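Local coordinates for NikO protein (Streptomyces tendae, PDB 4FQD), which acts as an enolpyruvyl transferase essential in nikkomycin biosynthesis and probably moves the enolpyruvyl group of phosphoenolpyruvate onto its acceptor, at residues V227-A233 / S252-V257; L297-L303 / G338-S343; S31-L37 / N55-E61; L186-Y192 / T333-R337. The protein carries 4 engineered substitutions. All blocks are in the same frame, centred on the assembly; numbering follows the deposited sequence.

Contact 1 (V227-A233 / S252-V257); sequences VLRDLGA and SLHRPV
Leu231 O, close to the end of helix 219-231, is where the loop 252-257 takes hold. Arg255 N donates to Leu231 O at 3.0 Å with an N-H...O angle of 149°, and Leu253 CA makes a weaker C-H...O contact with Leu231 O at 3.5 Å. The helix closes as a Schellman motif: Ala233 N reaches back to Leu228 O, Gly232 N makes a weak bond to Arg229 O, and Gly232 carries a positive phi. A side chain on Gly232 would run into Ser252 O, which instead meets Gly232 CA at 3.5 Å. Arg255 doubles back over this helix end. Its chain kinks at chi3 (51°) and lays one face of the guanidinium over the Asp230 carbonyl, although NE is too poorly angled for a hydrogen bond.

Deeper in, the contact is apolar. Val257 CG2 wedges between Asp230 CB and Leu231 CD2, 3.6 Å from each, while Leu253 CD2 sits 3.7 Å from Ala233 CB and also packs near Leu231 CB. Ala47 backs Leu231 and Leu253, and Val257 pairs through its backbone with strand 50-54. With an alanine at Val257, Leu231 CD2 and Asp230 CB would probably lose their shared methyl partner and a gap would open beneath the helix end.

The chemistry is thus divided. Buried methyl groups fix the spacing of helix and loop, a single clear backbone bond sets their alignment, and the positive Arg255 probably gains from lying above carbonyl groups at the C-terminal end of the helix.

Contact 2 (L297-L303 / G338-S343); sequences LAPEFDL and GVFSDS
Val339 is the bump that fits the helix here. Its CG2 methyl drops into the hollow between Pro299 and Leu303, one turn apart on helix 298-307, with Val339 CG2 touching Pro299 CB at 3.7 Å and meeting Leu303 CD1 tip to tip at 3.6 Å. Its other branch, CG1, leans on the carboxylate of Glu300. Pro299 in turn packs its ring on the Gly338-Val339 backbone, Pro299 CG lying 3.5 Å from Gly338 C.

Glu300 fills the remaining notch. A bend at chi2 (81°) folds its carboxylate back into the turn of 340-343, where Glu300 OE2 accepts from Phe340 N at 2.6 Å, syn but tilted 28° out of the carboxylate plane, and from Ser343 OG at 3.0 Å, anti and tilted to the other face. Holding OE2 from both faces limits the rotation of the carboxylate. OE2 also lies at the edge of the Phe340 ring, and Leu297 CD2 lies 4.0 Å from Phe340 CD2 at the same edge.

Phe332 of strand 331-334 and Leu347 of helix 344-351 both back Val339 and Leu303, while helix 265-278 lies against Phe340 through Leu265 and against Ser343 through Ile266.

Contact 3 (S31-L37 / N55-E61); sequences SGFKHSL and NCPDIVE
Leu37 holds CG anti to its backbone N (chi1 167°), which swings both of its methyl groups onto the loop 55-61: CD2 slides past Pro57 CG at 3.8 Å, and CD1 lies equally far from Cys56 SG. Ile59 takes the less common position, CG1 between the backbone N and the carbonyl carbon (chi1 55°), and from there CD1 crosses the root of Lys34 at CB, 3.8 Å away. Beyond that the lysine runs out straight, its CE passing over Glu61 CG. The charges stop short of a salt bridge, and NZ bonds instead to Arg436 O.

At the other end Pro57 CG packs on Gly32 O at 3.4 Å, and Gly32 CA comes so near Asn55 O that a side chain there would clash. One water ties the loops together, accepting from Gly32 N at 3.0 Å and donating to Asn55 OD1 at 2.6 Å; Asn55 ND2 is bonded to Leu261 O.

The contact joins the starts of helices 34-44 and 60-71. A sulfate ion lies about 5 Å from the Lys34 side chain, consistent with an anion pocket like the one that a lysine at this point of the Ser-Gly-x-Lys sequence lines in MurA enzymes.

Contact 4 (L186-Y192 / T333-R337); sequences LMSGPCY and TAMSR
Two serines trade hydrogen bonds across this contact: Ser336 N donates to Ser188 OG at 3.3 Å, and Gly189 N returns one to Ser336 OG at 3.2 Å. Ser188 OG has a further partner in Ala363 O. A water adds another bridge, donating a hydrogen bond to Leu186 O at 2.6 Å and accepting from Arg337 N at 2.8 Å.

The charged group is Arg337. Its NH2 donates to Tyr192 OH at 3.2 Å, with NE weakly joining in, and the hydroxyl lies at the guanidinium edge, tilted 22° out of its plane; ring and guanidinium planes are turned only 14° apart. With chi1 at -167° the Tyr192 ring swings away from its own backbone N and runs past Ser336 toward the arginine, and its hydroxyl is also bonded to His214 O. Met187 SD sits over the centre of one guanidinium face, 3.3 Å above the plane.

Apolar packing completes the join. Leu186 CD1 crosses Met335 SD at 3.8 Å, and Ser336 CB meets the edge of the Tyr192 ring. The second subunit covers this side, its Arg361 packing on Leu186 and its Tyr359 on Met335.

A leucine in place of Arg337 would probably cost Glu241 its salt bridge and leave Tyr192 OH without its guanidinium donor. The sulfur covers one face, while the Tyr192 hydroxyl and the Glu241 carboxylate take up N-H groups of the arginine, which probably stabilises the charge at this partly exposed position and joins the start of helix 192-204 and the loop before it to the chain that follows strand 331-334.

Contacts 2 and 4 form one continuous piece: their centres are 12 Å apart, and Ala334 CB packs 3.6 Å from Val339 O. Their segments alternate along the chain, and 333-337 leads directly into 338-343. Contact 3 touches contact 2 lightly, Asp342 OD2 lying 4.1 Å from His35 CE1, and stays about 11 Å from contact 4 at the nearest atoms. Contact 1 lies farther out, its centre 21 Å from that of contact 3 with nearest atoms about 6 Å apart, but Val227 and Leu228 rest on helix 34-44, which begins in contact 3. Of the four, contact 3 brings Lys34 about 5 Å from the bound sulfate, while contact 4 reaches the second subunit.

Contact 1 (V227-A233 / S252-V257)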
# COMPACT_ATOMS: atom_id res chain seq x y z
N VAL A 227 30.10 6.83 -11.85
CA VAL A 227 31.11 7.87 -11.64
C VAL A 227 32.35 7.30 -10.96
O VAL A 227 33.48 7.55 -11.39
CB VAL A 227 30.55 9.04 -10.81
CG1 VAL A 227 31.67 10.01 -10.43
CG2 VAL A 227 29.45 9.76 -11.58
N LEU A 228 32.14 6.52 -9.90
CA LEU A 228 33.24 5.88 -9.18
C LEU A 228 34.01 4.93 -10.09
O LEU A 228 35.24 4.88 -10.03
CB LEU A 228 32.72 5.14 -7.95
CG LEU A 228 32.40 6.01 -6.73
CD1 LEU A 228 31.85 5.16 -5.60
CD2 LEU A 228 33.63 6.78 -6.28
N ARG A 229 33.29 4.19 -10.92
CA ARG A 229 33.91 3.28 -11.88
C ARG A 229 34.81 4.04 -12.85
O ARG A 229 35.93 3.62 -13.13
CB ARG A 229 32.85 2.51 -12.66
CG ARG A 229 32.26 1.32 -11.92
CD ARG A 229 31.11 0.70 -12.70
NE ARG A 229 30.62 -0.53 -12.08
CZ ARG A 229 29.53 -1.18 -12.46
NH1 ARG A 229 28.80 -0.71 -13.46
NH2 ARG A 229 29.16 -2.29 -11.84
N ASP A 230 34.31 5.16 -13.36
CA ASP A 230 35.06 5.98 -14.31
C ASP A 230 36.24 6.67 -13.65
O ASP A 230 37.23 6.99 -14.32
CB ASP A 230 34.14 7.01 -14.98
CG ASP A 230 33.03 6.37 -15.79
OD1 ASP A 230 33.11 5.15 -16.06
OD2 ASP A 230 32.07 7.08 -16.15
N LEU A 231 36.15 6.90 -12.35
CA LEU A 231 37.24 7.50 -11.59
C LEU A 231 38.42 6.53 -11.47
O LEU A 231 39.57 6.95 -11.43
CB LEU A 231 36.78 7.94 -10.20
CG LEU A 231 35.96 9.23 -10.11
CD1 LEU A 231 35.45 9.45 -8.70
CD2 LEU A 231 36.80 10.42 -10.56
N GLY A 232 38.11 5.24 -11.40
CA GLY A 232 39.13 4.22 -11.32
C GLY A 232 38.78 3.09 -10.37
O GLY A 232 39.52 2.11 -10.27
N ALA A 233 37.66 3.23 -9.67
CA ALA A 233 37.22 2.20 -8.73
C ALA A 233 36.73 0.95 -9.45
O ALA A 233 36.28 1.01 -10.60
CB ALA A 233 36.14 2.75 -7.81
N SER A 252 43.55 5.40 -6.10
CA SER A 252 43.12 4.68 -7.29
C SER A 252 42.10 5.49 -8.09
O SER A 252 41.75 5.12 -9.21
CB SER A 252 42.52 3.33 -6.90
OG SER A 252 41.38 3.49 -6.07
N LEU A 253 41.64 6.59 -7.51
CA LEU A 253 40.64 7.44 -8.15
C LEU A 253 41.30 8.68 -8.75
O LEU A 253 41.26 9.76 -8.17
CB LEU A 253 39.57 7.85 -7.14
CG LEU A 253 38.98 6.69 -6.33
CD1 LEU A 253 38.04 7.20 -5.25
CD2 LEU A 253 38.27 5.70 -7.24
N HIS A 254 41.90 8.51 -9.93
CA HIS A 254 42.69 9.58 -10.54
C HIS A 254 42.39 9.74 -12.03
O HIS A 254 43.15 10.38 -12.75
CB HIS A 254 44.18 9.31 -10.35
CG HIS A 254 44.64 8.01 -10.93
ND1 HIS A 254 44.86 6.89 -10.15
CD2 HIS A 254 44.93 7.65 -12.20
CE1 HIS A 254 45.25 5.90 -10.93
NE2 HIS A 254 45.30 6.33 -12.17
N ARG A 255 41.29 9.16 -12.49
CA ARG A 255 40.91 9.25 -13.89
C ARG A 255 39.82 10.29 -14.12
O ARG A 255 38.78 10.27 -13.45
CB ARG A 255 40.45 7.89 -14.41
CG ARG A 255 41.58 6.88 -14.56
CD ARG A 255 41.05 5.45 -14.50
NE ARG A 255 39.93 5.24 -15.41
CZ ARG A 255 39.23 4.11 -15.47
NH1 ARG A 255 38.23 4.00 -16.32
NH2 ARG A 255 39.53 3.10 -14.67
N PRO A 256 40.06 11.23 -15.05
CA PRO A 256 39.11 12.29 -15.41
C PRO A 256 37.77 11.73 -15.89
O PRO A 256 37.75 10.72 -16.59
CB PRO A 256 39.81 13.01 -16.56
CG PRO A 256 41.26 12.73 -16.35
CD PRO A 256 41.32 11.34 -15.80
N VAL A 257 36.68 12.37 -15.51
CA VAL A 257 35.34 11.86 -15.82
C VAL A 257 34.43 12.90 -16.47
O VAL A 257 34.33 14.03 -16.00
CB VAL A 257 34.65 11.32 -14.55
CG1 VAL A 257 33.24 10.83 -14.87
CG2 VAL A 257 35.47 10.20 -13.92

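Contact 2 (L297-L303 / G338-S343)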
# COMPACT_ATOMS: atom_id res chain seq x y z
N LEU A 297 11.38 6.11 -13.16
CA LEU A 297 10.09 6.46 -12.59
C LEU A 297 9.03 5.43 -12.95
O LEU A 297 7.84 5.74 -13.00
CB LEU A 297 9.66 7.85 -13.06
CG LEU A 297 10.44 9.04 -12.50
CD1 LEU A 297 10.15 10.29 -13.30
CD2 LEU A 297 10.12 9.25 -11.03
N ALA A 298 9.47 4.20 -13.22
CA ALA A 298 8.56 3.10 -13.55
C ALA A 298 7.42 2.86 -12.54
O ALA A 298 6.29 2.61 -12.96
CB ALA A 298 9.35 1.81 -13.80
N PRO A 299 7.71 2.92 -11.23
CA PRO A 299 6.58 2.81 -10.29
C PRO A 299 5.58 3.95 -10.45
O PRO A 299 4.37 3.72 -10.39
CB PRO A 299 7.26 2.89 -8.92
CG PRO A 299 8.64 2.41 -9.16
CD PRO A 299 9.00 2.91 -10.52
N GLU A 300 6.09 5.16 -10.65
CA GLU A 300 5.24 6.32 -10.86
C GLU A 300 4.42 6.20 -12.14
O GLU A 300 3.23 6.53 -12.17
CB GLU A 300 6.07 7.61 -10.90
CG GLU A 300 6.45 8.16 -9.54
CD GLU A 300 7.65 7.46 -8.93
OE1 GLU A 300 8.17 6.51 -9.55
OE2 GLU A 300 8.06 7.86 -7.82
N PHE A 301 5.06 5.72 -13.21
CA PHE A 301 4.39 5.59 -14.50
C PHE A 301 3.36 4.47 -14.53
O PHE A 301 2.40 4.52 -15.30
CB PHE A 301 5.42 5.42 -15.63
CG PHE A 301 5.89 6.72 -16.21
CD1 PHE A 301 6.80 7.51 -15.54
CD2 PHE A 301 5.40 7.16 -17.44
CE1 PHE A 301 7.23 8.71 -16.08
CE2 PHE A 301 5.82 8.35 -17.98
CZ PHE A 301 6.74 9.13 -17.30
N ASP A 302 3.56 3.45 -13.70
CA ASP A 302 2.58 2.38 -13.57
C ASP A 302 1.31 2.93 -12.94
O ASP A 302 0.21 2.53 -13.28
CB ASP A 302 3.14 1.23 -12.74
CG ASP A 302 2.11 0.14 -12.49
OD1 ASP A 302 1.71 -0.54 -13.46
OD2 ASP A 302 1.70 -0.03 -11.32
N LEU A 303 1.49 3.87 -12.01
CA LEU A 303 0.36 4.54 -11.38
C LEU A 303 -0.36 5.45 -12.37
O LEU A 303 -1.59 5.45 -12.44
CB LEU A 303 0.82 5.35 -10.17
CG LEU A 303 1.18 4.56 -8.92
CD1 LEU A 303 1.68 5.49 -7.83
CD2 LEU A 303 -0.01 3.75 -8.43
N GLY A 338 10.19 1.59 -4.71
CA GLY A 338 8.95 1.84 -5.41
C GLY A 338 8.77 3.31 -5.73
O GLY A 338 9.71 3.98 -6.16
N VAL A 339 7.56 3.81 -5.52
CA VAL A 339 7.25 5.21 -5.78
C VAL A 339 8.02 6.13 -4.84
O VAL A 339 8.06 5.90 -3.63
CB VAL A 339 5.74 5.49 -5.64
CG1 VAL A 339 5.43 6.95 -5.92
CG2 VAL A 339 4.95 4.58 -6.57
N PHE A 340 8.63 7.17 -5.40
CA PHE A 340 9.36 8.16 -4.61
C PHE A 340 8.44 8.85 -3.61
O PHE A 340 7.24 8.99 -3.84
CB PHE A 340 10.01 9.20 -5.51
CG PHE A 340 11.35 8.78 -6.05
CD1 PHE A 340 12.47 8.77 -5.24
CD2 PHE A 340 11.49 8.43 -7.38
CE1 PHE A 340 13.70 8.39 -5.74
CE2 PHE A 340 12.72 8.05 -7.89
CZ PHE A 340 13.82 8.03 -7.06
N SER A 341 9.02 9.29 -2.50
CA SER A 341 8.27 10.01 -1.48
C SER A 341 7.92 11.41 -1.98
O SER A 341 6.90 11.98 -1.61
CB SER A 341 9.08 10.09 -0.19
OG SER A 341 8.26 10.46 0.90
N ASP A 342 8.79 11.96 -2.83
CA ASP A 342 8.60 13.30 -3.37
C ASP A 342 7.55 13.32 -4.49
O ASP A 342 7.03 14.38 -4.83
CB ASP A 342 9.92 13.86 -3.90
CG ASP A 342 10.90 14.17 -2.78
OD1 ASP A 342 10.45 14.61 -1.71
OD2 ASP A 342 12.12 13.98 -2.99
N SER A 343 7.25 12.15 -5.04
CA SER A 343 6.29 12.05 -6.14
C SER A 343 4.86 12.01 -5.61
O SER A 343 3.92 12.41 -6.30
CB SER A 343 6.58 10.80 -6.98
OG SER A 343 7.88 10.84 -7.53

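Contact 3 (S31-L37 / N55-E61)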
# COMPACT_ATOMS: atom_id res chain seq x y z
N SER A 31 16.02 20.17 -15.73
CA SER A 31 17.39 20.27 -15.27
C SER A 31 17.84 18.91 -14.74
O SER A 31 17.01 18.02 -14.54
CB SER A 31 17.53 21.34 -14.19
OG SER A 31 17.25 22.63 -14.71
N GLY A 32 19.14 18.77 -14.50
CA GLY A 32 19.69 17.51 -14.03
C GLY A 32 19.20 17.13 -12.64
O GLY A 32 18.76 17.98 -11.87
N PHE A 33 19.30 15.84 -12.33
CA PHE A 33 18.86 15.32 -11.04
C PHE A 33 19.68 15.91 -9.90
O PHE A 33 20.90 15.76 -9.86
CB PHE A 33 18.95 13.80 -11.02
CG PHE A 33 18.12 13.14 -9.94
CD1 PHE A 33 17.14 13.86 -9.27
CD2 PHE A 33 18.33 11.81 -9.61
CE1 PHE A 33 16.38 13.25 -8.28
CE2 PHE A 33 17.57 11.21 -8.62
CZ PHE A 33 16.59 11.93 -7.96
N LYS A 34 19.00 16.59 -8.99
CA LYS A 34 19.61 17.19 -7.81
C LYS A 34 20.37 16.17 -6.97
O LYS A 34 21.48 16.43 -6.51
CB LYS A 34 18.54 17.86 -6.96
CG LYS A 34 18.96 18.13 -5.53
CD LYS A 34 17.78 18.62 -4.70
CE LYS A 34 18.17 18.79 -3.24
NZ LYS A 34 17.02 19.25 -2.41
N HIS A 35 19.76 15.00 -6.78
CA HIS A 35 20.34 13.97 -5.92
C HIS A 35 21.53 13.27 -6.58
O HIS A 35 22.46 12.85 -5.90
CB HIS A 35 19.26 12.97 -5.50
CG HIS A 35 18.16 13.59 -4.69
ND1 HIS A 35 16.83 13.39 -4.97
CD2 HIS A 35 18.20 14.39 -3.60
CE1 HIS A 35 16.09 14.05 -4.10
NE2 HIS A 35 16.90 14.66 -3.25
N SER A 36 21.49 13.15 -7.91
CA SER A 36 22.61 12.58 -8.65
C SER A 36 23.79 13.54 -8.65
O SER A 36 24.95 13.13 -8.63
CB SER A 36 22.21 12.26 -10.09
OG SER A 36 21.33 11.15 -10.14
N LEU A 37 23.47 14.84 -8.67
CA LEU A 37 24.49 15.87 -8.59
C LEU A 37 25.27 15.76 -7.29
O LEU A 37 26.50 15.86 -7.28
CB LEU A 37 23.84 17.25 -8.69
CG LEU A 37 24.72 18.45 -8.32
CD1 LEU A 37 25.93 18.54 -9.24
CD2 LEU A 37 23.91 19.72 -8.36
N ASN A 55 24.61 18.91 -17.96
CA ASN A 55 23.21 18.96 -17.54
C ASN A 55 23.10 19.16 -16.03
O ASN A 55 22.34 18.48 -15.35
CB ASN A 55 22.46 17.70 -17.98
CG ASN A 55 20.96 17.83 -17.84
OD1 ASN A 55 20.40 18.92 -18.01
ND2 ASN A 55 20.29 16.73 -17.52
N CYS A 56 23.90 20.10 -15.51
CA CYS A 56 23.89 20.38 -14.08
C CYS A 56 22.86 21.45 -13.75
O CYS A 56 22.85 22.52 -14.36
CB CYS A 56 25.28 20.82 -13.62
SG CYS A 56 25.39 21.20 -11.85
N PRO A 57 21.98 21.16 -12.78
CA PRO A 57 20.92 22.09 -12.40
C PRO A 57 21.47 23.33 -11.70
O PRO A 57 22.41 23.24 -10.91
CB PRO A 57 20.08 21.27 -11.42
CG PRO A 57 21.03 20.27 -10.85
CD PRO A 57 21.97 19.93 -11.97
N ASP A 58 20.90 24.49 -12.01
CA ASP A 58 21.30 25.74 -11.38
C ASP A 58 20.47 25.98 -10.13
O ASP A 58 19.55 26.80 -10.12
CB ASP A 58 21.14 26.90 -12.36
CG ASP A 58 21.65 28.21 -11.79
OD1 ASP A 58 22.50 28.18 -10.87
OD2 ASP A 58 21.21 29.28 -12.27
N ILE A 59 20.79 25.25 -9.06
CA ILE A 59 20.06 25.35 -7.81
C ILE A 59 20.98 25.68 -6.65
O ILE A 59 22.17 25.94 -6.84
CB ILE A 59 19.29 24.05 -7.50
CG1 ILE A 59 20.25 22.85 -7.52
CG2 ILE A 59 18.17 23.84 -8.51
CD1 ILE A 59 19.58 21.52 -7.26
N VAL A 60 20.43 25.66 -5.44
CA VAL A 60 21.18 26.00 -4.23
C VAL A 60 22.35 25.04 -4.00
O VAL A 60 23.46 25.47 -3.68
CB VAL A 60 20.27 26.01 -2.99
CG1 VAL A 60 21.08 26.31 -1.73
CG2 VAL A 60 19.15 27.02 -3.16
N GLU A 61 22.08 23.75 -4.17
CA GLU A 61 23.09 22.71 -3.96
C GLU A 61 24.35 22.95 -4.79
O GLU A 61 25.46 22.83 -4.29
CB GLU A 61 22.51 21.33 -4.28
CG GLU A 61 21.38 20.89 -3.36
CD GLU A 61 21.88 20.33 -2.05
OE1 GLU A 61 23.05 19.90 -1.99
OE2 GLU A 61 21.11 20.31 -1.07
O HOH W 1 20.34 20.81 -16.28

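Contact 4 (L186-Y192 / T333-R337)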
# COMPACT_ATOMS: atom_id res chain seq x y z
N LEU A 186 9.72 -4.99 3.02
CA LEU A 186 9.39 -3.96 2.05
C LEU A 186 10.66 -3.32 1.50
O LEU A 186 10.64 -2.70 0.44
CB LEU A 186 8.49 -2.90 2.69
CG LEU A 186 7.68 -2.02 1.73
CD1 LEU A 186 6.60 -2.84 1.05
CD2 LEU A 186 7.08 -0.83 2.47
N MET A 187 11.76 -3.49 2.23
CA MET A 187 13.04 -2.87 1.90
C MET A 187 12.90 -1.36 1.77
O MET A 187 13.25 -0.78 0.74
CB MET A 187 13.63 -3.46 0.63
CG MET A 187 13.91 -4.95 0.70
SD MET A 187 14.84 -5.54 -0.73
CE MET A 187 15.04 -7.27 -0.32
N SER A 188 12.36 -0.72 2.81
CA SER A 188 12.11 0.71 2.78
C SER A 188 12.46 1.37 4.11
O SER A 188 12.28 0.78 5.17
CB SER A 188 10.65 0.99 2.41
OG SER A 188 10.39 2.38 2.34
N GLY A 189 12.95 2.60 4.03
CA GLY A 189 13.31 3.35 5.22
C GLY A 189 13.97 4.67 4.89
O GLY A 189 14.51 4.84 3.79
N PRO A 190 13.95 5.62 5.84
CA PRO A 190 14.55 6.94 5.64
C PRO A 190 16.08 6.91 5.69
O PRO A 190 16.72 7.85 5.22
CB PRO A 190 14.00 7.74 6.82
CG PRO A 190 13.77 6.72 7.88
CD PRO A 190 13.33 5.48 7.17
N CYS A 191 16.64 5.84 6.24
CA CYS A 191 18.09 5.71 6.37
C CYS A 191 18.68 4.82 5.28
O CYS A 191 19.90 4.65 5.18
CB CYS A 191 18.44 5.16 7.76
SG CYS A 191 17.79 6.12 9.15
N TYR A 192 17.81 4.27 4.44
CA TYR A 192 18.22 3.30 3.43
C TYR A 192 19.16 3.92 2.40
O TYR A 192 20.32 3.51 2.28
CB TYR A 192 16.99 2.71 2.74
CG TYR A 192 17.25 1.49 1.88
CD1 TYR A 192 18.48 0.84 1.91
CD2 TYR A 192 16.27 0.99 1.04
CE1 TYR A 192 18.71 -0.28 1.12
CE2 TYR A 192 16.49 -0.11 0.25
CZ TYR A 192 17.72 -0.75 0.29
OH TYR A 192 17.93 -1.85 -0.50
N THR A 333 1.86 2.53 -2.11
CA THR A 333 2.75 2.86 -1.01
C THR A 333 4.05 3.45 -1.53
O THR A 333 4.77 2.81 -2.30
CB THR A 333 3.07 1.62 -0.15
OG1 THR A 333 1.85 1.11 0.41
CG2 THR A 333 4.02 1.98 0.97
N ALA A 334 4.35 4.68 -1.12
CA ALA A 334 5.62 5.30 -1.46
C ALA A 334 6.74 4.61 -0.68
O ALA A 334 6.78 4.68 0.55
CB ALA A 334 5.59 6.79 -1.15
N MET A 335 7.64 3.95 -1.39
CA MET A 335 8.70 3.18 -0.75
C MET A 335 10.04 3.33 -1.47
O MET A 335 10.10 3.86 -2.58
CB MET A 335 8.30 1.70 -0.67
CG MET A 335 7.94 1.09 -2.01
SD MET A 335 7.35 -0.60 -1.88
CE MET A 335 7.16 -1.02 -3.61
N SER A 336 11.10 2.85 -0.83
CA SER A 336 12.45 2.99 -1.36
C SER A 336 12.63 2.29 -2.70
O SER A 336 13.24 2.84 -3.62
CB SER A 336 13.47 2.46 -0.35
OG SER A 336 13.38 3.16 0.88
N ARG A 337 12.10 1.08 -2.82
CA ARG A 337 12.16 0.34 -4.07
C ARG A 337 10.84 0.44 -4.83
O ARG A 337 10.43 -0.50 -5.50
CB ARG A 337 12.54 -1.12 -3.82
CG ARG A 337 13.93 -1.30 -3.24
CD ARG A 337 14.40 -2.73 -3.39
NE ARG A 337 15.80 -2.88 -3.00
CZ ARG A 337 16.53 -3.96 -3.25
NH1 ARG A 337 16.00 -4.99 -3.89
NH2 ARG A 337 17.80 -4.00 -2.87
O HOH W 2 10.71 -0.49 -1.02